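Local coordinates for protein phosphodiesterase (Candida albicans, PDB 6CPU) that belongs to the phosphodiesterase family of HD-clan metalloproteins and carries a zinc ion and a magnesium ion in a mostly helical fold, at residues Q92-H97 with N181-L186; H27-L32 with E192-I197; C233-I238 with N254-F259; K121-N126 with G160-M165. One frame throughout, in Å; residues are numbered along the deposited sequence.

Contact 1 of 4, residues Q92-H97 with N181-L186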
loop_
_atom_site.group_PDB
_atom_site.type_symbol
_atom_site.label_atom_id
_atom_site.label_comp_id
_atom_site.label_asym_id
_atom_site.label_seq_id
_atom_site.Cartn_x
_atom_site.Cartn_y
_atom_site.Cartn_z
ATOM N N GLN A 92 -7.098 9.012 17.088
ATOM C CA GLN A 92 -5.828 9.660 16.767
ATOM C C GLN A 92 -4.855 8.726 16.024
ATOM O O GLN A 92 -4.182 9.147 15.069
ATOM C CB GLN A 92 -5.193 10.158 18.066
ATOM C CG GLN A 92 -4.051 11.132 17.918
ATOM C CD GLN A 92 -3.398 11.465 19.253
ATOM O OE1 GLN A 92 -3.311 10.622 20.159
ATOM N NE2 GLN A 92 -2.930 12.689 19.381
ATOM N N PHE A 93 -4.752 7.481 16.481
ATOM C CA PHE A 93 -3.775 6.538 15.951
ATOM C C PHE A 93 -4.279 5.815 14.716
ATOM O O PHE A 93 -3.609 5.803 13.684
ATOM C CB PHE A 93 -3.359 5.487 16.990
ATOM C CG PHE A 93 -2.317 4.524 16.474
ATOM C CD1 PHE A 93 -0.997 4.924 16.353
ATOM C CD2 PHE A 93 -2.663 3.248 16.080
ATOM C CE1 PHE A 93 -0.038 4.060 15.858
ATOM C CE2 PHE A 93 -1.712 2.371 15.586
ATOM C CZ PHE A 93 -0.392 2.776 15.488
ATOM N N PHE A 94 -5.444 5.196 14.819
ATOM C CA PHE A 94 -5.946 4.375 13.710
ATOM C C PHE A 94 -6.541 5.192 12.580
ATOM O O PHE A 94 -6.629 4.698 11.470
ATOM C CB PHE A 94 -6.948 3.333 14.192
ATOM C CG PHE A 94 -6.340 2.328 15.132
ATOM C CD1 PHE A 94 -5.597 1.265 14.649
ATOM C CD2 PHE A 94 -6.480 2.477 16.503
ATOM C CE1 PHE A 94 -5.033 0.343 15.520
ATOM C CE2 PHE A 94 -5.901 1.573 17.374
ATOM C CZ PHE A 94 -5.181 0.505 16.885
ATOM N N PHE A 95 -6.958 6.427 12.848
ATOM C CA PHE A 95 -7.634 7.239 11.813
ATOM C C PHE A 95 -6.956 8.584 11.553
ATOM O O PHE A 95 -7.573 9.556 11.096
ATOM C CB PHE A 95 -9.138 7.324 12.118
ATOM C CG PHE A 95 -9.789 5.980 12.122
ATOM C CD1 PHE A 95 -9.997 5.297 10.928
ATOM C CD2 PHE A 95 -10.115 5.340 13.318
ATOM C CE1 PHE A 95 -10.538 4.030 10.921
ATOM C CE2 PHE A 95 -10.667 4.074 13.311
ATOM C CZ PHE A 95 -10.890 3.414 12.116
ATOM N N THR A 96 -5.651 8.590 11.779
ATOM C CA THR A 96 -4.785 9.735 11.504
ATOM C C THR A 96 -4.986 10.240 10.067
ATOM O O THR A 96 -5.068 11.443 9.814
ATOM C CB THR A 96 -3.284 9.371 11.786
ATOM O OG1 THR A 96 -2.456 10.517 11.573
ATOM C CG2 THR A 96 -2.770 8.229 10.904
ATOM N N HIS A 97 -5.134 9.297 9.144
ATOM C CA HIS A 97 -5.251 9.584 7.712
ATOM C C HIS A 97 -6.515 10.334 7.288
ATOM O O HIS A 97 -6.596 10.765 6.143
ATOM C CB HIS A 97 -5.155 8.274 6.912
ATOM C CG HIS A 97 -6.268 7.309 7.187
ATOM N ND1 HIS A 97 -6.308 6.523 8.321
ATOM C CD2 HIS A 97 -7.366 6.979 6.464
ATOM C CE1 HIS A 97 -7.401 5.781 8.302
ATOM N NE2 HIS A 97 -8.038 6.007 7.166
ATOM N N ASN A 181 1.421 -0.599 24.275
ATOM C CA ASN A 181 0.583 -1.690 24.744
ATOM C C ASN A 181 -0.887 -1.338 24.808
ATOM O O ASN A 181 -1.738 -2.218 24.629
ATOM C CB ASN A 181 1.075 -2.204 26.100
ATOM C CG ASN A 181 2.414 -2.888 25.998
ATOM O OD1 ASN A 181 2.707 -3.593 25.028
ATOM N ND2 ASN A 181 3.241 -2.694 27.012
ATOM N N GLN A 182 -1.182 -0.059 25.037
ATOM C CA GLN A 182 -2.546 0.433 25.020
ATOM C C GLN A 182 -3.128 0.383 23.591
ATOM O O GLN A 182 -4.279 -0.008 23.403
ATOM C CB GLN A 182 -2.609 1.854 25.593
ATOM C CG GLN A 182 -3.999 2.348 25.977
ATOM C CD GLN A 182 -4.628 1.577 27.135
ATOM O OE1 GLN A 182 -5.800 1.766 27.449
ATOM N NE2 GLN A 182 -3.853 0.703 27.766
ATOM N N LEU A 183 -2.336 0.779 22.595
ATOM C CA LEU A 183 -2.773 0.640 21.189
ATOM C C LEU A 183 -3.010 -0.814 20.794
ATOM O O LEU A 183 -3.942 -1.096 20.053
ATOM C CB LEU A 183 -1.758 1.272 20.224
ATOM C CG LEU A 183 -1.692 2.792 20.318
ATOM C CD1 LEU A 183 -0.558 3.312 19.478
ATOM C CD2 LEU A 183 -3.001 3.457 19.896
ATOM N N ILE A 184 -2.153 -1.727 21.271
ATOM C CA ILE A 184 -2.311 -3.160 21.023
ATOM C C ILE A 184 -3.626 -3.641 21.638
ATOM O O ILE A 184 -4.359 -4.436 21.040
ATOM C CB ILE A 184 -1.111 -3.980 21.572
ATOM C CG1 ILE A 184 0.147 -3.715 20.737
ATOM C CG2 ILE A 184 -1.404 -5.478 21.548
ATOM C CD1 ILE A 184 1.433 -4.272 21.309
ATOM N N TYR A 185 -3.916 -3.142 22.835
ATOM C CA TYR A 185 -5.144 -3.471 23.547
ATOM C C TYR A 185 -6.381 -3.021 22.765
ATOM O O TYR A 185 -7.343 -3.763 22.623
ATOM C CB TYR A 185 -5.117 -2.825 24.934
ATOM C CG TYR A 185 -6.458 -2.827 25.625
ATOM C CD1 TYR A 185 -7.199 -1.658 25.756
ATOM C CD2 TYR A 185 -6.983 -4.000 26.149
ATOM C CE1 TYR A 185 -8.432 -1.661 26.389
ATOM C CE2 TYR A 185 -8.211 -4.014 26.784
ATOM C CZ TYR A 185 -8.930 -2.846 26.902
ATOM O OH TYR A 185 -10.152 -2.880 27.538
ATOM N N LEU A 186 -6.326 -1.804 22.239
ATOM C CA LEU A 186 -7.422 -1.254 21.444
ATOM C C LEU A 186 -7.558 -1.975 20.107
ATOM O O LEU A 186 -8.662 -2.183 19.634
ATOM C CB LEU A 186 -7.228 0.250 21.252
ATOM C CG LEU A 186 -7.301 1.120 22.512
ATOM C CD1 LEU A 186 -6.824 2.541 22.256
ATOM C CD2 LEU A 186 -8.708 1.143 23.075
#
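Leu183 lays both methyls against the Phe93 side chain. Its CD1 methyl sits over the middle of one face, 3.6 Å from the centroid of the Phe93 ring and 14° off the normal, a clear CH-pi contact. Leu183 CD2 lies by the base of the side chain, 3.6 Å from Phe93 CB. With chi1 at -178° the ring extends from its helix toward Leu183, and chi2 of 76° turns it so that a face meets the methyl. The carbonyl of Leu183 meets the next ring at its edge, with Phe94 CZ 3.8 Å from Leu183 O. This is hydrophobic helix packing: the last turn of helix 84-94, just before Phe95 leaves helical geometry, abuts the flank of helix 177-193. One turn further on, Leu186 comes in obliquely, its CB 4.3 Å from Phe94 CE2. Outside the two segments, Lys389 of helix 377-394 makes a cation-pi contact with Phe93, and Leu89 touches both Leu183 and Leu186.

Contact 2 of 4, residues H27-L32 with E192-I197; sequences HLICHL and EEINFI
Ile194 is the residue of 192-197 that touches helix 25-34, and its two branches go to different partners. The long branch ends in CD1, which packs 3.8 Å from Ile29 CG2, and the two isoleucine side chains cross at about a right angle. The short branch, Ile194 CG2, lies 4.0 Å from Cys30 SG. At chi1 -64° CG1 lies beside the backbone N and CG2 points away from that N, which spreads the two branches toward Ile29 and Cys30. The same CG2 methyl also covers the centre of a face of the Phe196 ring, 3.6 Å above its plane, so Phe196, two residues on, packs against the same methyl. Ile194 is the first residue past helix 177-193 to leave helical geometry, and its CB points toward helix 25-34.

The surroundings are looser and more polar: Glu192, Asn195 and His27 are exposed and make no contact across the two segments. Polar groups here look elsewhere: the Glu193 carboxylate bonds to Ser77 OG and Leu79 N, and Asn195 ND2 to Glu198 OE2. No hydrogen bond or salt bridge crosses between 27-32 and 192-197. The join therefore rests on dispersion and the burial of apolar surface, with no directional bond between the two segments.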
loop_
_atom_site.group_PDB
_atom_site.type_symbol
_atom_site.label_atom_id
_atom_site.label_comp_id
_atom_site.label_asym_id
_atom_site.label_seq_id
_atom_site.Cartn_x
_atom_site.Cartn_y
_atom_site.Cartn_z
ATOM N N HIS A 27 -20.112 1.542 15.723
ATOM C CA HIS A 27 -20.657 1.890 14.418
ATOM C C HIS A 27 -19.947 3.105 13.783
ATOM O O HIS A 27 -19.716 3.139 12.558
ATOM C CB HIS A 27 -22.166 2.100 14.493
ATOM C CG HIS A 27 -22.946 0.827 14.626
ATOM N ND1 HIS A 27 -24.176 0.770 15.247
ATOM C CD2 HIS A 27 -22.675 -0.433 14.213
ATOM C CE1 HIS A 27 -24.631 -0.468 15.205
ATOM N NE2 HIS A 27 -23.739 -1.220 14.585
ATOM N N LEU A 28 -19.584 4.084 14.608
ATOM C CA LEU A 28 -18.780 5.231 14.145
ATOM C C LEU A 28 -17.423 4.765 13.573
ATOM O O LEU A 28 -17.015 5.189 12.484
ATOM C CB LEU A 28 -18.571 6.226 15.292
ATOM C CG LEU A 28 -18.072 7.617 14.899
ATOM C CD1 LEU A 28 -18.476 8.666 15.936
ATOM C CD2 LEU A 28 -16.565 7.623 14.726
ATOM N N ILE A 29 -16.757 3.865 14.287
ATOM C CA ILE A 29 -15.475 3.292 13.827
ATOM C C ILE A 29 -15.646 2.570 12.483
ATOM O O ILE A 29 -14.826 2.737 11.576
ATOM C CB ILE A 29 -14.864 2.348 14.881
ATOM C CG1 ILE A 29 -14.361 3.157 16.082
ATOM C CG2 ILE A 29 -13.692 1.568 14.313
ATOM C CD1 ILE A 29 -14.027 2.307 17.298
ATOM N N CYS A 30 -16.729 1.810 12.337
ATOM C CA CYS A 30 -16.963 1.072 11.096
ATOM C C CYS A 30 -17.160 2.019 9.916
ATOM O O CYS A 30 -16.685 1.749 8.817
ATOM C CB CYS A 30 -18.149 0.138 11.231
ATOM S SG CYS A 30 -17.810 -1.263 12.309
ATOM N N HIS A 31 -17.855 3.125 10.150
ATOM C CA HIS A 31 -18.012 4.179 9.144
ATOM C C HIS A 31 -16.641 4.700 8.697
ATOM O O HIS A 31 -16.411 4.902 7.498
ATOM C CB HIS A 31 -18.859 5.301 9.749
ATOM C CG HIS A 31 -19.005 6.512 8.889
ATOM N ND1 HIS A 31 -19.884 6.573 7.829
ATOM C CD2 HIS A 31 -18.426 7.731 8.967
ATOM C CE1 HIS A 31 -19.827 7.773 7.281
ATOM N NE2 HIS A 31 -18.946 8.493 7.949
ATOM N N LEU A 32 -15.743 4.915 9.663
ATOM C CA LEU A 32 -14.405 5.423 9.367
ATOM C C LEU A 32 -13.579 4.409 8.592
ATOM O O LEU A 32 -12.897 4.796 7.661
ATOM C CB LEU A 32 -13.673 5.830 10.648
ATOM C CG LEU A 32 -14.288 6.997 11.408
ATOM C CD1 LEU A 32 -13.491 7.188 12.674
ATOM C CD2 LEU A 32 -14.299 8.271 10.581
ATOM N N GLU A 192 -12.166 -8.168 18.475
ATOM C CA GLU A 192 -13.160 -8.842 19.305
ATOM C C GLU A 192 -14.583 -8.392 18.979
ATOM O O GLU A 192 -15.500 -9.219 18.913
ATOM C CB GLU A 192 -12.847 -8.565 20.776
ATOM C CG GLU A 192 -13.446 -9.560 21.750
ATOM C CD GLU A 192 -13.212 -9.164 23.199
ATOM O OE1 GLU A 192 -14.100 -9.432 24.031
ATOM O OE2 GLU A 192 -12.155 -8.570 23.504
ATOM N N GLU A 193 -14.769 -7.092 18.747
ATOM C CA GLU A 193 -16.111 -6.526 18.545
ATOM C C GLU A 193 -16.539 -6.246 17.107
ATOM O O GLU A 193 -17.735 -6.204 16.826
ATOM C CB GLU A 193 -16.256 -5.252 19.358
ATOM C CG GLU A 193 -16.120 -5.494 20.857
ATOM C CD GLU A 193 -16.570 -4.307 21.682
ATOM O OE1 GLU A 193 -17.575 -3.653 21.327
ATOM O OE2 GLU A 193 -15.915 -4.023 22.699
ATOM N N ILE A 194 -15.592 -6.034 16.199
ATOM C CA ILE A 194 -15.950 -5.716 14.810
ATOM C C ILE A 194 -15.811 -6.938 13.931
ATOM O O ILE A 194 -14.816 -7.649 14.016
ATOM C CB ILE A 194 -15.083 -4.572 14.251
ATOM C CG1 ILE A 194 -15.364 -3.304 15.054
ATOM C CG2 ILE A 194 -15.354 -4.366 12.758
ATOM C CD1 ILE A 194 -14.471 -2.134 14.732
ATOM N N ASN A 195 -16.823 -7.175 13.095
ATOM C CA ASN A 195 -16.804 -8.247 12.110
ATOM C C ASN A 195 -16.347 -7.658 10.769
ATOM O O ASN A 195 -17.144 -7.131 10.004
ATOM C CB ASN A 195 -18.194 -8.890 11.988
ATOM C CG ASN A 195 -18.146 -10.281 11.383
ATOM O OD1 ASN A 195 -17.112 -10.945 11.411
ATOM N ND2 ASN A 195 -19.266 -10.732 10.836
ATOM N N PHE A 196 -15.051 -7.738 10.506
ATOM C CA PHE A 196 -14.466 -6.991 9.388
ATOM C C PHE A 196 -14.965 -7.406 8.000
ATOM O O PHE A 196 -15.062 -6.556 7.100
ATOM C CB PHE A 196 -12.938 -6.986 9.496
ATOM C CG PHE A 196 -12.428 -5.989 10.496
ATOM C CD1 PHE A 196 -12.149 -4.685 10.110
ATOM C CD2 PHE A 196 -12.277 -6.331 11.833
ATOM C CE1 PHE A 196 -11.705 -3.752 11.023
ATOM C CE2 PHE A 196 -11.837 -5.397 12.751
ATOM C CZ PHE A 196 -11.540 -4.115 12.348
ATOM N N ILE A 197 -15.340 -8.675 7.835
ATOM C CA ILE A 197 -15.891 -9.138 6.561
ATOM C C ILE A 197 -17.158 -8.374 6.173
ATOM O O ILE A 197 -17.423 -8.175 4.981
ATOM C CB ILE A 197 -16.168 -10.670 6.571
ATOM C CG1 ILE A 197 -16.393 -11.207 5.149
ATOM C CG2 ILE A 197 -17.361 -11.000 7.461
ATOM C CD1 ILE A 197 -15.124 -11.489 4.377
#

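Contact 3 of 4, residues C233-I238 with N254-F259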
loop_
_atom_site.group_PDB
_atom_site.type_symbol
_atom_site.label_atom_id
_atom_site.label_comp_id
_atom_site.label_asym_id
_atom_site.label_seq_id
_atom_site.Cartn_x
_atom_site.Cartn_y
_atom_site.Cartn_z
ATOM N N CYS A 233 -8.222 -10.161 -1.453
ATOM C CA CYS A 233 -7.065 -10.713 -2.152
ATOM C C CYS A 233 -5.837 -10.839 -1.254
ATOM O O CYS A 233 -5.147 -11.862 -1.275
ATOM C CB CYS A 233 -6.713 -9.884 -3.384
ATOM S SG CYS A 233 -7.941 -9.945 -4.720
ATOM N N VAL A 234 -5.557 -9.806 -0.461
ATOM C CA VAL A 234 -4.452 -9.874 0.476
ATOM C C VAL A 234 -4.677 -11.010 1.484
ATOM O O VAL A 234 -3.761 -11.770 1.780
ATOM C CB VAL A 234 -4.253 -8.543 1.226
ATOM C CG1 VAL A 234 -3.153 -8.680 2.273
ATOM C CG2 VAL A 234 -3.888 -7.431 0.256
ATOM N N TYR A 235 -5.897 -11.126 1.995
ATOM C CA TYR A 235 -6.220 -12.188 2.941
ATOM C C TYR A 235 -5.928 -13.569 2.324
ATOM O O TYR A 235 -5.293 -14.405 2.952
ATOM C CB TYR A 235 -7.679 -12.082 3.415
ATOM C CG TYR A 235 -8.225 -13.387 3.936
ATOM C CD1 TYR A 235 -7.782 -13.918 5.140
ATOM C CD2 TYR A 235 -9.145 -14.124 3.193
ATOM C CE1 TYR A 235 -8.271 -15.141 5.609
ATOM C CE2 TYR A 235 -9.637 -15.335 3.653
ATOM C CZ TYR A 235 -9.192 -15.841 4.856
ATOM O OH TYR A 235 -9.695 -17.057 5.295
ATOM N N LEU A 236 -6.374 -13.786 1.093
ATOM C CA LEU A 236 -6.138 -15.061 0.407
ATOM C C LEU A 236 -4.652 -15.408 0.352
ATOM O O LEU A 236 -4.244 -16.526 0.678
ATOM C CB LEU A 236 -6.710 -15.019 -1.014
ATOM C CG LEU A 236 -8.229 -15.024 -1.103
ATOM C CD1 LEU A 236 -8.672 -14.762 -2.529
ATOM C CD2 LEU A 236 -8.810 -16.329 -0.567
ATOM N N MET A 237 -3.836 -14.430 -0.020
ATOM C CA MET A 237 -2.405 -14.655 -0.176
ATOM C C MET A 237 -1.640 -14.826 1.124
ATOM O O MET A 237 -0.812 -15.738 1.251
ATOM C CB MET A 237 -1.807 -13.546 -1.022
ATOM C CG MET A 237 -2.255 -13.655 -2.456
ATOM S SD MET A 237 -1.543 -12.408 -3.527
ATOM C CE MET A 237 -2.622 -11.007 -3.238
ATOM N N ILE A 238 -1.921 -13.975 2.105
ATOM C CA ILE A 238 -1.226 -14.064 3.381
ATOM C C ILE A 238 -1.676 -15.273 4.206
ATOM O O ILE A 238 -0.839 -15.946 4.810
ATOM C CB ILE A 238 -1.361 -12.761 4.197
ATOM C CG1 ILE A 238 -0.775 -11.578 3.413
ATOM C CG2 ILE A 238 -0.686 -12.900 5.548
ATOM C CD1 ILE A 238 0.726 -11.598 3.226
ATOM N N ASN A 254 -11.037 -12.950 10.789
ATOM C CA ASN A 254 -11.307 -11.595 11.293
ATOM C C ASN A 254 -10.055 -10.834 11.708
ATOM O O ASN A 254 -9.974 -9.620 11.512
ATOM C CB ASN A 254 -12.282 -11.604 12.473
ATOM C CG ASN A 254 -12.955 -10.256 12.667
ATOM O OD1 ASN A 254 -13.476 -9.670 11.717
ATOM N ND2 ASN A 254 -12.950 -9.757 13.889
ATOM N N GLU A 255 -9.109 -11.550 12.306
ATOM C CA GLU A 255 -7.846 -10.978 12.757
ATOM C C GLU A 255 -6.970 -10.548 11.581
ATOM O O GLU A 255 -6.378 -9.472 11.606
ATOM C CB GLU A 255 -7.114 -12.011 13.601
ATOM C CG GLU A 255 -5.891 -11.514 14.337
ATOM C CD GLU A 255 -5.409 -12.530 15.364
ATOM O OE1 GLU A 255 -6.247 -13.274 15.923
ATOM O OE2 GLU A 255 -4.188 -12.594 15.594
ATOM N N LEU A 256 -6.884 -11.392 10.557
ATOM C CA LEU A 256 -6.163 -11.019 9.330
ATOM C C LEU A 256 -6.821 -9.850 8.617
ATOM O O LEU A 256 -6.136 -8.923 8.196
ATOM C CB LEU A 256 -6.029 -12.195 8.366
ATOM C CG LEU A 256 -4.906 -13.181 8.645
ATOM C CD1 LEU A 256 -4.892 -14.259 7.569
ATOM C CD2 LEU A 256 -3.551 -12.486 8.724
ATOM N N LEU A 257 -8.146 -9.869 8.501
ATOM C CA LEU A 257 -8.847 -8.734 7.897
ATOM C C LEU A 257 -8.604 -7.425 8.654
ATOM O O LEU A 257 -8.404 -6.384 8.033
ATOM C CB LEU A 257 -10.342 -9.005 7.762
ATOM C CG LEU A 257 -10.793 -10.058 6.737
ATOM C CD1 LEU A 257 -12.313 -10.152 6.713
ATOM C CD2 LEU A 257 -10.278 -9.780 5.338
ATOM N N ALA A 258 -8.620 -7.454 9.989
ATOM C CA ALA A 258 -8.350 -6.232 10.754
ATOM C C ALA A 258 -6.974 -5.643 10.390
ATOM O O ALA A 258 -6.833 -4.437 10.168
ATOM C CB ALA A 258 -8.434 -6.501 12.261
ATOM N N PHE A 259 -5.965 -6.500 10.376
ATOM C CA PHE A 259 -4.614 -6.122 9.986
ATOM C C PHE A 259 -4.594 -5.496 8.589
ATOM O O PHE A 259 -3.964 -4.461 8.375
ATOM C CB PHE A 259 -3.704 -7.354 10.076
ATOM C CG PHE A 259 -2.411 -7.246 9.315
ATOM C CD1 PHE A 259 -1.446 -6.316 9.663
ATOM C CD2 PHE A 259 -2.142 -8.110 8.258
ATOM C CE1 PHE A 259 -0.250 -6.241 8.974
ATOM C CE2 PHE A 259 -0.950 -8.041 7.569
ATOM C CZ PHE A 259 0.003 -7.098 7.925
#
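Leu256 faces Tyr235 and Ile238, and apolar packing between these three carries most of the contact. The leucine divides its two methyls between residues one turn apart on helix 227-242. CD1 of Leu256 meets the edge of the phenol ring, near its plane, 3.8 Å from Tyr235 CD1. CD2 of Leu256 goes to the isoleucine, 4.3 Å from Ile238 CG2. The side chains of Tyr235 and Leu256 cross at about a right angle. Chi1 of 158° carries the tyrosine ring away from the backbone N and puts its CD1 edge beside Leu256.

A second, smaller apolar contact lies beside the first. The Leu257 CB bond points past the other helix, but the end of the side chain comes nearer, with CD2 of Leu257 4.0 Å from Tyr235 CB.

Polar interactions play no part between the two segments; each helix keeps its own backbone bonds. The backbones come nearest at Tyr235 and Leu256, whose CA atoms are 6.5 Å apart, while the axes of the two short helical segments approach to 9.8 Å, with 122° between their N-to-C directions. Around this pair, helices 205-216 and 276-292 pack against 233-238, and helix 177-193 packs against 254-259, where Arg188 forms a salt bridge with Glu255.

Contact 4 of 4, residues K121-N126 with G160-M165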
loop_
_atom_site.group_PDB
_atom_site.type_symbol
_atom_site.label_atom_id
_atom_site.label_comp_id
_atom_site.label_asym_id
_atom_site.label_seq_id
_atom_site.Cartn_x
_atom_site.Cartn_y
_atom_site.Cartn_z
ATOM N N LYS A 121 -10.387 22.906 5.356
ATOM C CA LYS A 121 -11.116 22.673 4.113
ATOM C C LYS A 121 -10.395 23.279 2.908
ATOM O O LYS A 121 -10.265 22.633 1.866
ATOM C CB LYS A 121 -12.530 23.232 4.184
ATOM C CG LYS A 121 -13.342 22.916 2.942
ATOM C CD LYS A 121 -14.828 23.003 3.214
ATOM C CE LYS A 121 -15.635 22.304 2.134
ATOM N NZ LYS A 121 -15.488 23.007 0.835
ATOM N N GLU A 122 -9.932 24.516 3.061
ATOM C CA GLU A 122 -9.238 25.227 1.988
ATOM C C GLU A 122 -7.984 24.470 1.537
ATOM O O GLU A 122 -7.645 24.468 0.358
ATOM C CB GLU A 122 -8.879 26.656 2.423
ATOM C CG GLU A 122 -10.045 27.642 2.349
ATOM C CD GLU A 122 -9.827 28.928 3.152
ATOM O OE1 GLU A 122 -8.665 29.247 3.514
ATOM O OE2 GLU A 122 -10.830 29.632 3.423
ATOM N N LEU A 123 -7.321 23.797 2.473
ATOM C CA LEU A 123 -6.101 23.045 2.170
ATOM C C LEU A 123 -6.338 21.607 1.686
ATOM O O LEU A 123 -5.468 21.022 1.041
ATOM C CB LEU A 123 -5.192 23.033 3.396
ATOM C CG LEU A 123 -4.693 24.425 3.808
ATOM C CD1 LEU A 123 -4.114 24.399 5.212
ATOM C CD2 LEU A 123 -3.658 24.950 2.822
ATOM N N LEU A 124 -7.500 21.034 1.987
ATOM C CA LEU A 124 -7.780 19.637 1.649
ATOM C C LEU A 124 -8.513 19.445 0.338
ATOM O O LEU A 124 -8.470 18.382 -0.220
ATOM C CB LEU A 124 -8.613 18.970 2.743
ATOM C CG LEU A 124 -7.848 18.660 4.032
ATOM C CD1 LEU A 124 -8.833 18.310 5.135
ATOM C CD2 LEU A 124 -6.844 17.544 3.847
ATOM N N THR A 125 -9.222 20.467 -0.134
ATOM C CA THR A 125 -10.108 20.275 -1.276
ATOM C C THR A 125 -9.406 19.718 -2.506
ATOM O O THR A 125 -9.918 18.790 -3.146
ATOM C CB THR A 125 -10.837 21.593 -1.627
ATOM O OG1 THR A 125 -11.582 22.019 -0.484
ATOM C CG2 THR A 125 -11.785 21.402 -2.811
ATOM N N ASN A 126 -8.237 20.275 -2.820
ATOM C CA ASN A 126 -7.523 19.994 -4.060
ATOM C C ASN A 126 -6.357 19.034 -3.861
ATOM O O ASN A 126 -5.595 19.148 -2.895
ATOM C CB ASN A 126 -7.032 21.308 -4.695
ATOM C CG ASN A 126 -6.180 21.083 -5.928
ATOM O OD1 ASN A 126 -4.977 20.866 -5.833
ATOM N ND2 ASN A 126 -6.804 21.161 -7.108
ATOM N N GLY A 160 -4.019 22.030 13.097
ATOM C CA GLY A 160 -4.360 21.064 14.124
ATOM C C GLY A 160 -5.072 19.832 13.611
ATOM O O GLY A 160 -5.535 19.022 14.408
ATOM N N ILE A 161 -5.153 19.663 12.288
ATOM C CA ILE A 161 -5.996 18.615 11.711
ATOM C C ILE A 161 -5.310 17.731 10.669
ATOM O O ILE A 161 -5.546 16.520 10.623
ATOM C CB ILE A 161 -7.261 19.282 11.114
ATOM C CG1 ILE A 161 -8.182 19.753 12.250
ATOM C CG2 ILE A 161 -8.009 18.356 10.182
ATOM C CD1 ILE A 161 -9.268 20.713 11.791
ATOM N N ILE A 162 -4.483 18.312 9.813
ATOM C CA ILE A 162 -3.964 17.570 8.685
ATOM C C ILE A 162 -2.577 17.005 8.989
ATOM O O ILE A 162 -1.666 17.766 9.290
ATOM C CB ILE A 162 -3.849 18.467 7.432
ATOM C CG1 ILE A 162 -5.193 19.118 7.110
ATOM C CG2 ILE A 162 -3.314 17.659 6.262
ATOM C CD1 ILE A 162 -5.080 20.230 6.084
ATOM N N PRO A 163 -2.410 15.680 8.897
ATOM C CA PRO A 163 -1.117 15.106 9.247
ATOM C C PRO A 163 -0.094 15.246 8.119
ATOM O O PRO A 163 -0.455 15.265 6.935
ATOM C CB PRO A 163 -1.450 13.633 9.469
ATOM C CG PRO A 163 -2.541 13.380 8.503
ATOM C CD PRO A 163 -3.383 14.628 8.549
ATOM N N THR A 164 1.161 15.389 8.496
ATOM C CA THR A 164 2.255 15.407 7.544
ATOM C C THR A 164 3.091 14.155 7.723
ATOM O O THR A 164 2.981 13.450 8.739
ATOM C CB THR A 164 3.166 16.608 7.757
ATOM O OG1 THR A 164 3.834 16.466 9.013
ATOM C CG2 THR A 164 2.384 17.895 7.712
ATOM N N MET A 165 3.934 13.885 6.736
ATOM C CA MET A 165 4.812 12.723 6.792
ATOM C C MET A 165 5.714 12.753 8.020
ATOM O O MET A 165 5.855 11.724 8.714
ATOM C CB MET A 165 5.660 12.649 5.520
ATOM C CG MET A 165 4.848 12.218 4.297
ATOM S SD MET A 165 5.803 12.461 2.783
ATOM C CE MET A 165 6.981 11.137 2.945
#
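With its CG1 beside the backbone N (chi1 -55°) and the chain then running on extended (chi2 168°), Ile162 pushes CD1 outward to meet Leu123 and Leu124. Leu124 holds a similar first torsion, and the side chains of Leu124 and Ile162 reach toward each other tip to tip. CD1 of Ile162 lies 3.8 Å from Leu124 CG and 3.9 Å from Leu123 CB, so one methyl settles against two successive leucines. Leu124 CD2 adds a flank contact, 4.0 Å from Ile162 CG1. All three residues are buried, and the packing is purely apolar.

Lys121 O accepts from Thr125 N, Leu124 N and the Thr125 hydroxyl. That last bond, Thr125 OG1 to Lys121 O, is 2.8 Å long, with the donor lifted 38° out of the carbonyl plane. Ile161 also faces helix 110-124, touching Ala120 and Glu116, and the Ile161-Ile162 pair fits a classic beta bulge. Both segments run into helix starts with side-chain N-caps, the usual way of closing off the first turn: Asn126 OD1 accepts from Ser129 N at the head of helix 127-135, and Thr164 OG1 from Tyr167 N at the head of helix 165-173.

In the fold
Contacts 1 and 2 share helix 177-193 and lie 14 Å apart between centres, joined directly where Phe95 packs on Leu32 and Ile29 of helix 25-34. Contact 2 has the widest loop along the chain; contact 1 is nested inside it, and contact 4 inside contact 1. Contact 3 follows in series, its centre 15 Å from contact 2, to which it is tied by Asn254: the side chain probably bonds with Ile194 O and Phe196 N. Contact 4 touches contact 1 through Pro163 and Thr96, but its centre is 30 Å from contact 3. The result is a run of buried apolar contacts linking the early part of the chain to helices 227-242 and 253-264.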